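Local structure of putative adhesin (Bacteroides fragilis NCTC 9343, 3PET) at residues E172-G177 and D190-G195; A148-L153 and A168-A173; V178-C183 and V196-Y201. The protein is of unknown function but, as a putative lipoprotein adhesin built as a right-handed beta-helix, probably takes part in cell adhesion. All blocks are in the same frame, centred on the assembly; numbering follows the deposited sequence.

Interaction 1: E172-G177 and D190-G195; sequences EASSQG and DAAVRG
Gln176 lays its aliphatic stem across that of Arg194, with CG of Gln176 3.9 Å from CB of Arg194, while the amide and guanidinium planes stand 85° apart. Beyond CB the arginine bends at chi2 (-75°) and folds back along its own strand, bringing one guanidinium face over CB of Ala192, 3.7 Å from the plane and offset toward its rim. NH1 of Arg194 is held by Ser211 OG on the following turn. Ahead of these residues the two strands pair in parallel as adjacent rungs of the beta-helix: Ala173 N donates to Asp190 O (2.7 Å), Ala192 N to Ala173 O, Ser175 N to Ala192 O, and Arg194 N to Ser175 O (2.7 Å). On the inner face Ser175 OG, placed between its own N and carbonyl carbon (chi1 59°), packs 3.7 Å from Val193 CG2 and is hydrogen-bonded at 2.7 Å to a water that accepts a bond from Gly195 N. Another water donates to both Gln176 O and Arg194 O, the latter at 2.6 Å. Two waters thus bridge the chains where they leave the strands, and the buried Ser175 hydroxyl finds a polar partner in water among mostly apolar neighbours.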
ATOM      1  N   GLU A 172      15.403  14.487   0.097  1.00 18.93           N
ATOM      2  CA  GLU A 172      15.205  13.836   1.401  1.00 19.51           C
ATOM      3  C   GLU A 172      14.243  12.699   1.145  1.00 23.68           C
ATOM      4  O   GLU A 172      13.082  12.946   0.840  1.00 22.06           O
ATOM      5  CB  GLU A 172      14.695  14.806   2.469  1.00 21.81           C
ATOM      6  CG  GLU A 172      15.721  15.878   2.831  1.00 38.53           C
ATOM      7  CD  GLU A 172      15.193  17.280   3.082  1.00 66.49           C
ATOM      8  OE1 GLU A 172      13.984  17.431   3.374  1.00 57.55           O
ATOM      9  OE2 GLU A 172      16.003  18.232   2.992  1.00 66.07           O
ATOM     10  N   ALA A 173      14.740  11.460   1.142  1.00 20.26           N
ATOM     11  CA  ALA A 173      13.891  10.313   0.828  1.00 18.68           C
ATOM     12  C   ALA A 173      13.816   9.315   1.962  1.00 22.41           C
ATOM     13  O   ALA A 173      14.845   8.943   2.525  1.00 23.83           O
ATOM     14  CB  ALA A 173      14.397   9.618  -0.432  1.00 18.82           C
ATOM     15  N   SER A 174      12.592   8.867   2.298  1.00 16.73           N
ATOM     16  CA  SER A 174      12.408   7.853   3.331  0.50 15.89           C
ATOM     17  C   SER A 174      11.322   6.898   2.884  1.00 19.53           C
ATOM     18  O   SER A 174      10.259   7.342   2.461  1.00 19.44           O
ATOM     19  CB  SER A 174      12.106   8.474   4.693  0.50 18.66           C
ATOM     20  OG  SER A 174      11.804   7.470   5.648  0.50 24.59           O
ATOM     21  N   SER A 175      11.647   5.576   2.889  1.00 16.18           N
ATOM     22  CA  SER A 175      10.735   4.519   2.466  1.00 15.88           C
ATOM     23  C   SER A 175      10.345   3.697   3.706  1.00 18.94           C
ATOM     24  O   SER A 175      11.222   3.055   4.293  1.00 18.35           O
ATOM     25  CB  SER A 175      11.390   3.671   1.367  1.00 18.11           C
ATOM     26  OG  SER A 175      12.600   3.078   1.819  1.00 22.02           O
ATOM     27  N   GLN A 176       9.057   3.777   4.151  1.00 15.73           N
ATOM     28  CA  GLN A 176       8.569   3.122   5.383  1.00 15.20           C
ATOM     29  C   GLN A 176       7.447   2.098   5.154  1.00 18.40           C
ATOM     30  O   GLN A 176       7.099   1.364   6.080  1.00 15.87           O
ATOM     31  CB  GLN A 176       8.059   4.164   6.379  1.00 15.86           C
ATOM     32  CG  GLN A 176       9.115   5.094   6.928  1.00 28.40           C
ATOM     33  CD  GLN A 176       8.457   6.141   7.795  1.00 38.40           C
ATOM     34  OE1 GLN A 176       7.944   7.130   7.306  1.00 31.36           O
ATOM     35  NE2 GLN A 176       8.362   5.885   9.095  1.00 33.50           N
ATOM     36  N   GLY A 177       6.893   2.059   3.941  1.00 17.14           N
ATOM     37  CA  GLY A 177       5.860   1.083   3.601  1.00 16.65           C
ATOM     38  C   GLY A 177       6.436  -0.013   2.730  1.00 19.64           C
ATOM     39  O   GLY A 177       7.586  -0.442   2.918  1.00 18.21           O
ATOM     40  N   ASP A 190      19.666  12.687   1.347  1.00 20.58           N
ATOM     41  CA  ASP A 190      19.460  12.079   2.650  1.00 20.58           C
ATOM     42  C   ASP A 190      18.464  10.960   2.378  1.00 23.68           C
ATOM     43  O   ASP A 190      17.337  11.239   1.956  1.00 22.15           O
ATOM     44  CB  ASP A 190      18.960  13.114   3.673  1.00 24.12           C
ATOM     45  CG  ASP A 190      19.131  12.689   5.120  1.00 41.79           C
ATOM     46  OD1 ASP A 190      18.808  11.520   5.441  1.00 40.74           O
ATOM     47  OD2 ASP A 190      19.552  13.530   5.938  1.00 54.87           O
ATOM     48  N   ALA A 191      18.905   9.692   2.469  1.00 20.14           N
ATOM     49  CA  ALA A 191      18.038   8.558   2.134  1.00 19.20           C
ATOM     50  C   ALA A 191      17.969   7.567   3.280  1.00 22.08           C
ATOM     51  O   ALA A 191      19.012   7.228   3.861  1.00 20.16           O
ATOM     52  CB  ALA A 191      18.536   7.861   0.857  1.00 19.83           C
ATOM     53  N   ALA A 192      16.730   7.119   3.631  1.00 17.53           N
ATOM     54  CA  ALA A 192      16.544   6.164   4.730  1.00 17.46           C
ATOM     55  C   ALA A 192      15.597   5.039   4.333  1.00 21.23           C
ATOM     56  O   ALA A 192      14.415   5.292   4.116  1.00 19.76           O
ATOM     57  CB  ALA A 192      16.013   6.886   5.967  1.00 18.23           C
ATOM     58  N   VAL A 193      16.099   3.778   4.308  1.00 18.13           N
ATOM     59  CA  VAL A 193      15.270   2.587   4.005  1.00 17.19           C
ATOM     60  C   VAL A 193      14.735   2.052   5.336  1.00 19.76           C
ATOM     61  O   VAL A 193      15.523   1.700   6.214  1.00 18.15           O
ATOM     62  CB  VAL A 193      16.045   1.513   3.176  1.00 20.78           C
ATOM     63  CG1 VAL A 193      15.433   0.111   3.326  1.00 20.47           C
ATOM     64  CG2 VAL A 193      16.105   1.911   1.706  1.00 19.49           C
ATOM     65  N   ARG A 194      13.406   2.056   5.518  1.00 17.33           N
ATOM     66  CA  ARG A 194      12.800   1.628   6.793  1.00 16.74           C
ATOM     67  C   ARG A 194      11.636   0.640   6.618  1.00 19.50           C
ATOM     68  O   ARG A 194      11.054   0.217   7.614  1.00 18.08           O
ATOM     69  CB  ARG A 194      12.291   2.851   7.586  1.00 18.90           C
ATOM     70  CG  ARG A 194      13.344   3.875   8.041  1.00 30.64           C
ATOM     71  CD  ARG A 194      14.161   3.348   9.217  1.00 47.60           C
ATOM     72  NE  ARG A 194      14.990   4.385   9.841  1.00 58.19           N
ATOM     73  CZ  ARG A 194      16.218   4.720   9.446  1.00 69.30           C
ATOM     74  NH1 ARG A 194      16.781   4.106   8.408  1.00 41.00           N
ATOM     75  NH2 ARG A 194      16.891   5.668  10.084  1.00 61.57           N
ATOM     76  N   GLY A 195      11.341   0.237   5.379  1.00 15.19           N
ATOM     77  CA  GLY A 195      10.279  -0.736   5.126  1.00 14.62           C
ATOM     78  C   GLY A 195      10.758  -1.867   4.251  1.00 19.27           C
ATOM     79  O   GLY A 195      11.893  -2.332   4.394  1.00 17.89           O
TER
HETATM   80  O   HOH W   1      15.534  10.506   4.972  1.00 32.67           O
HETATM   81  O   HOH W   2      11.897   0.585   2.473  1.00 14.03           O
HETATM   82  O   HOH W   3       8.805   1.158   8.451  1.00 20.48           O

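Interaction 2: A148-L153 and A168-A173; sequences AQIAAL and ANAVEA
Gln149 O receives two N-H groups where the chain rounds a corner of the beta-helix: Ala170 N donates at 3.0 Å, and Asn169 N adds a weak bond. The weak bond is shared, since Asn169 N also reaches Ala148 O, likewise weakly. Outside this bend the side-chain amides of Gln149 and Asn169 run side by side and point the same way, their planes 50° apart. Asn169 ND2 donates to Gln149 OE1 at 2.7 Å; the acceptor lies almost in the amide plane of Asn169, whereas the donor sits above the glutamine carbonyl plane, 43° out of it, and so misses the lone pairs. The bend in Gln149 at chi2 (-67°) carries its amide down to the next turn.

After the corner the strands pair in parallel. Ala151 N donates to Ala170 O, Glu172 N to Ala151 O, and Leu153 N to Glu172 O (2.7 Å). On the outer face the Glu172 carboxylate swings back over the preceding turn, with OE1 4.0 Å from Ala152 CB and OE2 4.2 Å from Ile150 CG2, so its contact with this strand is with hydrocarbon. Inward, Ala151 CB meets Ala168 CB at 3.9 Å, a methyl contact that fills the inside of the corner, and Leu153 reaches across the interior to Ile181 and Cys183 of the strand 181-185. With Asn169 N held only by two weak bonds at the turn, the amide pair supplies a further link there, tying the two corners together by their side chains, while the regular backbone ladder resumes beyond it.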
ATOM      1  N   ALA A 148      12.980  20.500  -9.184  1.00 19.19           N
ATOM      2  CA  ALA A 148      12.737  21.022  -7.838  1.00 18.75           C
ATOM      3  C   ALA A 148      14.067  21.444  -7.232  1.00 25.22           C
ATOM      4  O   ALA A 148      15.102  20.863  -7.566  1.00 23.01           O
ATOM      5  CB  ALA A 148      12.065  19.971  -6.968  1.00 17.83           C
ATOM      6  N   GLN A 149      14.065  22.469  -6.375  1.00 23.04           N
ATOM      7  CA  GLN A 149      15.311  22.818  -5.700  1.00 22.94           C
ATOM      8  C   GLN A 149      15.493  21.803  -4.577  1.00 24.26           C
ATOM      9  O   GLN A 149      16.567  21.250  -4.404  1.00 22.53           O
ATOM     10  CB  GLN A 149      15.297  24.273  -5.192  1.00 25.20           C
ATOM     11  CG  GLN A 149      15.514  25.317  -6.291  1.00 23.77           C
ATOM     12  CD  GLN A 149      16.906  25.285  -6.909  1.00 46.45           C
ATOM     13  OE1 GLN A 149      17.899  24.870  -6.295  1.00 43.33           O
ATOM     14  NE2 GLN A 149      17.010  25.725  -8.152  1.00 44.54           N
ATOM     15  N   ILE A 150      14.396  21.507  -3.865  1.00 21.34           N
ATOM     16  CA  ILE A 150      14.334  20.532  -2.774  1.00 21.15           C
ATOM     17  C   ILE A 150      13.166  19.590  -3.035  1.00 22.14           C
ATOM     18  O   ILE A 150      12.071  20.063  -3.352  1.00 19.33           O
ATOM     19  CB  ILE A 150      14.197  21.213  -1.365  1.00 25.66           C
ATOM     20  CG1 ILE A 150      15.337  22.224  -1.114  1.00 27.93           C
ATOM     21  CG2 ILE A 150      14.171  20.131  -0.225  1.00 28.18           C
ATOM     22  CD1 ILE A 150      15.014  23.353  -0.118  1.00 40.69           C
ATOM     23  N   ALA A 151      13.384  18.270  -2.859  1.00 19.90           N
ATOM     24  CA  ALA A 151      12.314  17.262  -2.975  1.00 17.92           C
ATOM     25  C   ALA A 151      12.358  16.325  -1.777  1.00 20.01           C
ATOM     26  O   ALA A 151      13.347  15.602  -1.578  1.00 18.21           O
ATOM     27  CB  ALA A 151      12.435  16.476  -4.280  1.00 18.20           C
ATOM     28  N   ALA A 152      11.317  16.389  -0.950  1.00 15.17           N
ATOM     29  CA  ALA A 152      11.140  15.524   0.206  1.00 15.83           C
ATOM     30  C   ALA A 152      10.160  14.443  -0.226  1.00 18.75           C
ATOM     31  O   ALA A 152       9.032  14.757  -0.621  1.00 19.22           O
ATOM     32  CB  ALA A 152      10.626  16.325   1.414  1.00 16.87           C
ATOM     33  N   LEU A 153      10.633  13.193  -0.290  1.00 13.62           N
ATOM     34  CA  LEU A 153       9.858  12.044  -0.784  1.00 12.49           C
ATOM     35  C   LEU A 153       9.724  11.027   0.318  1.00 19.95           C
ATOM     36  O   LEU A 153      10.718  10.385   0.679  1.00 18.27           O
ATOM     37  CB  LEU A 153      10.557  11.434  -2.031  1.00 11.77           C
ATOM     38  CG  LEU A 153      10.923  12.416  -3.167  1.00 15.39           C
ATOM     39  CD1 LEU A 153      11.720  11.717  -4.277  1.00 14.13           C
ATOM     40  CD2 LEU A 153       9.673  13.090  -3.762  1.00 16.41           C
ATOM     41  N   ALA A 168      16.242  17.167  -8.886  1.00 19.68           N
ATOM     42  CA  ALA A 168      16.260  18.012  -7.689  1.00 19.67           C
ATOM     43  C   ALA A 168      17.692  18.277  -7.235  1.00 24.73           C
ATOM     44  O   ALA A 168      18.552  17.418  -7.431  1.00 25.81           O
ATOM     45  CB  ALA A 168      15.477  17.350  -6.566  1.00 19.69           C
ATOM     46  N   ASN A 169      17.953  19.440  -6.618  1.00 18.48           N
ATOM     47  CA  ASN A 169      19.298  19.692  -6.094  1.00 17.94           C
ATOM     48  C   ASN A 169      19.496  18.940  -4.791  1.00 20.48           C
ATOM     49  O   ASN A 169      20.507  18.283  -4.628  1.00 21.31           O
ATOM     50  CB  ASN A 169      19.574  21.189  -5.932  1.00 19.60           C
ATOM     51  CG  ASN A 169      19.915  21.831  -7.249  1.00 41.06           C
ATOM     52  OD1 ASN A 169      20.606  21.252  -8.095  1.00 35.58           O
ATOM     53  ND2 ASN A 169      19.443  23.032  -7.451  1.00 34.82           N
ATOM     54  N   ALA A 170      18.517  19.003  -3.888  1.00 17.99           N
ATOM     55  CA  ALA A 170      18.552  18.324  -2.593  1.00 17.49           C
ATOM     56  C   ALA A 170      17.374  17.379  -2.481  1.00 21.18           C
ATOM     57  O   ALA A 170      16.235  17.754  -2.784  1.00 19.94           O
ATOM     58  CB  ALA A 170      18.528  19.343  -1.461  1.00 18.16           C
ATOM     59  N   VAL A 171      17.645  16.142  -2.085  1.00 17.29           N
ATOM     60  CA  VAL A 171      16.586  15.143  -1.927  1.00 16.44           C
ATOM     61  C   VAL A 171      16.603  14.631  -0.498  1.00 20.29           C
ATOM     62  O   VAL A 171      17.673  14.348   0.047  1.00 17.95           O
ATOM     63  CB  VAL A 171      16.712  13.973  -2.966  1.00 19.83           C
ATOM     64  CG1 VAL A 171      15.784  12.804  -2.639  1.00 18.20           C
ATOM     65  CG2 VAL A 171      16.461  14.465  -4.386  1.00 19.57           C
ATOM     66  N   GLU A 172      15.403  14.487   0.097  1.00 18.93           N
ATOM     67  CA  GLU A 172      15.205  13.836   1.401  1.00 19.51           C
ATOM     68  C   GLU A 172      14.243  12.699   1.145  1.00 23.68           C
ATOM     69  O   GLU A 172      13.082  12.946   0.840  1.00 22.06           O
ATOM     70  CB  GLU A 172      14.695  14.806   2.469  1.00 21.81           C
ATOM     71  CG  GLU A 172      15.721  15.878   2.831  1.00 38.53           C
ATOM     72  CD  GLU A 172      15.193  17.280   3.082  1.00 66.49           C
ATOM     73  OE1 GLU A 172      13.984  17.431   3.374  1.00 57.55           O
ATOM     74  OE2 GLU A 172      16.003  18.232   2.992  1.00 66.07           O
ATOM     75  N   ALA A 173      14.740  11.460   1.142  1.00 20.26           N
ATOM     76  CA  ALA A 173      13.891  10.313   0.828  1.00 18.68           C
ATOM     77  C   ALA A 173      13.816   9.315   1.962  1.00 22.41           C
ATOM     78  O   ALA A 173      14.845   8.943   2.525  1.00 23.83           O
ATOM     79  CB  ALA A 173      14.397   9.618  -0.432  1.00 18.82           C
TER

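Interaction 3: V178-C183 and V196-Y201; sequences VGDITC and VGSIKY
Two successive copies of the Gly-Val-Gly turn, the repeated edge of this right-handed beta-helix, lie one above the other here and run on into the parallel strands 181-183 and 199-201. The stacked glycines, Gly179 and Gly197, both have positive phi (145° and 148°), in a conformation open chiefly to glycine, and Gly197 CA lies 3.4 Å from Gly179 O. Gly179 N donates to Val196 O at 2.9 Å. One residue later the backbone ladder is interrupted, Gly179 O lying 4.0 Å from Ser198 N, and the Asp180 side chain takes over. With CG beside the backbone N, Asp180 OD1 accepts from Ser198 N at 2.9 Å in a nearly straight bond, approached on the anti side and 31° out of the carboxylate plane. The flanking turns do likewise: Asn160 OD1 accepts from Asp180 N, and Ser198 OG from Thr217 N.

The other oxygen, Asp180 OD2, makes a long salt bridge to Lys200 NZ (3.8 Å), and two waters close it, each donating to OD2 and accepting from NZ. The lysine bends at chi3, passing its CE 3.8 Å from Thr182 OG1. Inside, Cys183 SG packs against Tyr201 CB at 3.7 Å, and Ile181 against Ile199. At the turn, Val178 packs on Val139, and Val196 on Gly99, of the second subunit. One carboxylate thus does two jobs: it replaces a missing main-chain acceptor and, through two waters and a long salt bridge, it is linked to Lys200, whose charge it probably balances in part.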
ATOM      1  N   VAL A 178       5.648  -0.447   1.745  1.00 16.16           N
ATOM      2  CA  VAL A 178       6.056  -1.489   0.794  1.00 15.30           C
ATOM      3  C   VAL A 178       6.161  -0.832  -0.567  1.00 18.26           C
ATOM      4  O   VAL A 178       5.144  -0.378  -1.100  1.00 16.98           O
ATOM      5  CB  VAL A 178       5.070  -2.686   0.804  1.00 17.92           C
ATOM      6  CG1 VAL A 178       5.457  -3.724  -0.247  1.00 17.31           C
ATOM      7  CG2 VAL A 178       5.008  -3.321   2.187  1.00 17.18           C
ATOM      8  N   GLY A 179       7.378  -0.752  -1.099  1.00 13.79           N
ATOM      9  CA  GLY A 179       7.594  -0.082  -2.372  1.00 14.42           C
ATOM     10  C   GLY A 179       8.920   0.642  -2.440  1.00 18.80           C
ATOM     11  O   GLY A 179       9.604   0.804  -1.429  1.00 17.88           O
ATOM     12  N   ASP A 180       9.280   1.081  -3.648  1.00 14.81           N
ATOM     13  CA  ASP A 180      10.555   1.710  -3.945  1.00 15.24           C
ATOM     14  C   ASP A 180      10.450   3.191  -4.167  1.00 19.14           C
ATOM     15  O   ASP A 180       9.396   3.686  -4.569  1.00 17.13           O
ATOM     16  CB  ASP A 180      11.136   1.088  -5.228  1.00 17.50           C
ATOM     17  CG  ASP A 180      11.443  -0.400  -5.156  1.00 26.75           C
ATOM     18  OD1 ASP A 180      11.707  -0.903  -4.041  1.00 23.59           O
ATOM     19  OD2 ASP A 180      11.448  -1.053  -6.216  1.00 38.57           O
ATOM     20  N   ILE A 181      11.567   3.897  -3.971  1.00 15.81           N
ATOM     21  CA  ILE A 181      11.660   5.318  -4.322  1.00 15.93           C
ATOM     22  C   ILE A 181      12.766   5.436  -5.356  1.00 18.53           C
ATOM     23  O   ILE A 181      13.888   5.021  -5.084  1.00 16.10           O
ATOM     24  CB  ILE A 181      11.904   6.288  -3.125  1.00 18.14           C
ATOM     25  CG1 ILE A 181      10.790   6.185  -2.069  1.00 16.75           C
ATOM     26  CG2 ILE A 181      12.075   7.749  -3.614  1.00 17.49           C
ATOM     27  CD1 ILE A 181      11.074   6.985  -0.812  1.00 13.48           C
ATOM     28  N   THR A 182      12.454   5.977  -6.535  1.00 16.65           N
ATOM     29  CA  THR A 182      13.456   6.279  -7.555  1.00 16.65           C
ATOM     30  C   THR A 182      13.512   7.784  -7.586  1.00 20.69           C
ATOM     31  O   THR A 182      12.469   8.420  -7.598  1.00 19.44           O
ATOM     32  CB  THR A 182      13.157   5.616  -8.909  1.00 23.75           C
ATOM     33  OG1 THR A 182      13.025   4.206  -8.702  1.00 23.54           O
ATOM     34  CG2 THR A 182      14.276   5.878  -9.946  1.00 18.86           C
ATOM     35  N   CYS A 183      14.712   8.367  -7.463  1.00 19.51           N
ATOM     36  CA  CYS A 183      14.820   9.824  -7.395  1.00 17.84           C
ATOM     37  C   CYS A 183      16.100  10.291  -8.078  1.00 22.56           C
ATOM     38  O   CYS A 183      16.803   9.493  -8.702  1.00 21.56           O
ATOM     39  CB  CYS A 183      14.721  10.315  -5.951  1.00 16.83           C
ATOM     40  SG  CYS A 183      15.981   9.619  -4.853  1.00 20.31           S
ATOM     41  N   VAL A 196       9.896  -2.306   3.314  1.00 16.32           N
ATOM     42  CA  VAL A 196      10.237  -3.342   2.339  1.00 15.13           C
ATOM     43  C   VAL A 196      10.316  -2.640   0.999  1.00 18.06           C
ATOM     44  O   VAL A 196       9.296  -2.261   0.424  1.00 15.62           O
ATOM     45  CB  VAL A 196       9.257  -4.544   2.337  1.00 18.73           C
ATOM     46  CG1 VAL A 196       9.721  -5.618   1.355  1.00 19.09           C
ATOM     47  CG2 VAL A 196       9.126  -5.149   3.730  1.00 18.27           C
ATOM     48  N   GLY A 197      11.530  -2.415   0.537  1.00 16.10           N
ATOM     49  CA  GLY A 197      11.740  -1.696  -0.710  1.00 14.82           C
ATOM     50  C   GLY A 197      13.027  -0.912  -0.649  1.00 18.36           C
ATOM     51  O   GLY A 197      13.633  -0.762   0.425  1.00 16.72           O
ATOM     52  N   SER A 198      13.430  -0.402  -1.804  1.00 14.29           N
ATOM     53  CA  SER A 198      14.707   0.254  -2.008  1.00 14.93           C
ATOM     54  C   SER A 198      14.619   1.688  -2.455  1.00 19.64           C
ATOM     55  O   SER A 198      13.612   2.103  -3.019  1.00 18.21           O
ATOM     56  CB  SER A 198      15.493  -0.521  -3.061  1.00 18.87           C
ATOM     57  OG  SER A 198      15.656  -1.863  -2.633  1.00 24.28           O
ATOM     58  N   ILE A 199      15.715   2.432  -2.251  1.00 18.90           N
ATOM     59  CA  ILE A 199      15.844   3.821  -2.731  1.00 18.23           C
ATOM     60  C   ILE A 199      16.953   3.843  -3.790  1.00 21.11           C
ATOM     61  O   ILE A 199      18.085   3.437  -3.524  1.00 21.55           O
ATOM     62  CB  ILE A 199      16.080   4.856  -1.591  1.00 20.77           C
ATOM     63  CG1 ILE A 199      14.886   4.845  -0.588  1.00 19.06           C
ATOM     64  CG2 ILE A 199      16.334   6.258  -2.172  1.00 18.90           C
ATOM     65  CD1 ILE A 199      15.091   5.585   0.721  1.00 17.44           C
ATOM     66  N   LYS A 200      16.591   4.255  -5.008  1.00 17.22           N
ATOM     67  CA  LYS A 200      17.513   4.356  -6.132  1.00 18.16           C
ATOM     68  C   LYS A 200      17.642   5.817  -6.519  1.00 20.97           C
ATOM     69  O   LYS A 200      16.631   6.476  -6.709  1.00 18.65           O
ATOM     70  CB  LYS A 200      17.036   3.506  -7.327  1.00 21.62           C
ATOM     71  CG  LYS A 200      17.252   1.999  -7.144  1.00 30.65           C
ATOM     72  CD  LYS A 200      16.381   1.167  -8.082  1.00 40.40           C
ATOM     73  CE  LYS A 200      14.924   1.103  -7.656  1.00 49.89           C
ATOM     74  NZ  LYS A 200      14.120   0.234  -8.557  1.00 57.11           N
ATOM     75  N   TYR A 201      18.866   6.336  -6.593  1.00 17.55           N
ATOM     76  CA  TYR A 201      19.001   7.743  -6.958  1.00 17.54           C
ATOM     77  C   TYR A 201      19.979   7.941  -8.108  1.00 22.17           C
ATOM     78  O   TYR A 201      21.077   7.361  -8.117  1.00 20.73           O
ATOM     79  CB  TYR A 201      19.428   8.593  -5.738  1.00 17.93           C
ATOM     80  CG  TYR A 201      20.797   8.251  -5.175  1.00 19.08           C
ATOM     81  CD1 TYR A 201      20.950   7.248  -4.225  1.00 20.94           C
ATOM     82  CD2 TYR A 201      21.928   8.974  -5.549  1.00 19.90           C
ATOM     83  CE1 TYR A 201      22.209   6.930  -3.709  1.00 21.45           C
ATOM     84  CE2 TYR A 201      23.186   8.678  -5.024  1.00 21.14           C
ATOM     85  CZ  TYR A 201      23.321   7.659  -4.106  1.00 26.02           C
ATOM     86  OH  TYR A 201      24.571   7.350  -3.626  1.00 27.07           O
TER
HETATM   87  O   HOH W   4      11.418   0.536  -8.627  1.00 43.83           O
HETATM   88  O   HOH W   5      13.913  -2.024  -6.888  1.00 49.32           O

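In the fold
All three interactions join consecutive turns of one beta-helix near its C-terminal end. Interactions 1 and 2 share Glu172 and Ala173, so strand 171-175 pairs on one edge with 147-155 and on the other with 188-193. Interaction 3 lies on the next face, beyond the Gly-Val-Gly turns, where Gly177 O probably bonds Val196 N. Each has a buried inward face and a more exposed outward one; six touching residues are buried in interactions 1 and 2, four in interaction 3, which also packs on the second subunit. Leu153, Cys183, Ile199 and Ser175 form a run of interior contacts. Outside, interaction 2 has an amide pair, interaction 1 crossed Gln176 and Arg194 stems with bridging waters, interaction 3 a water-bridged carboxylate and lysine.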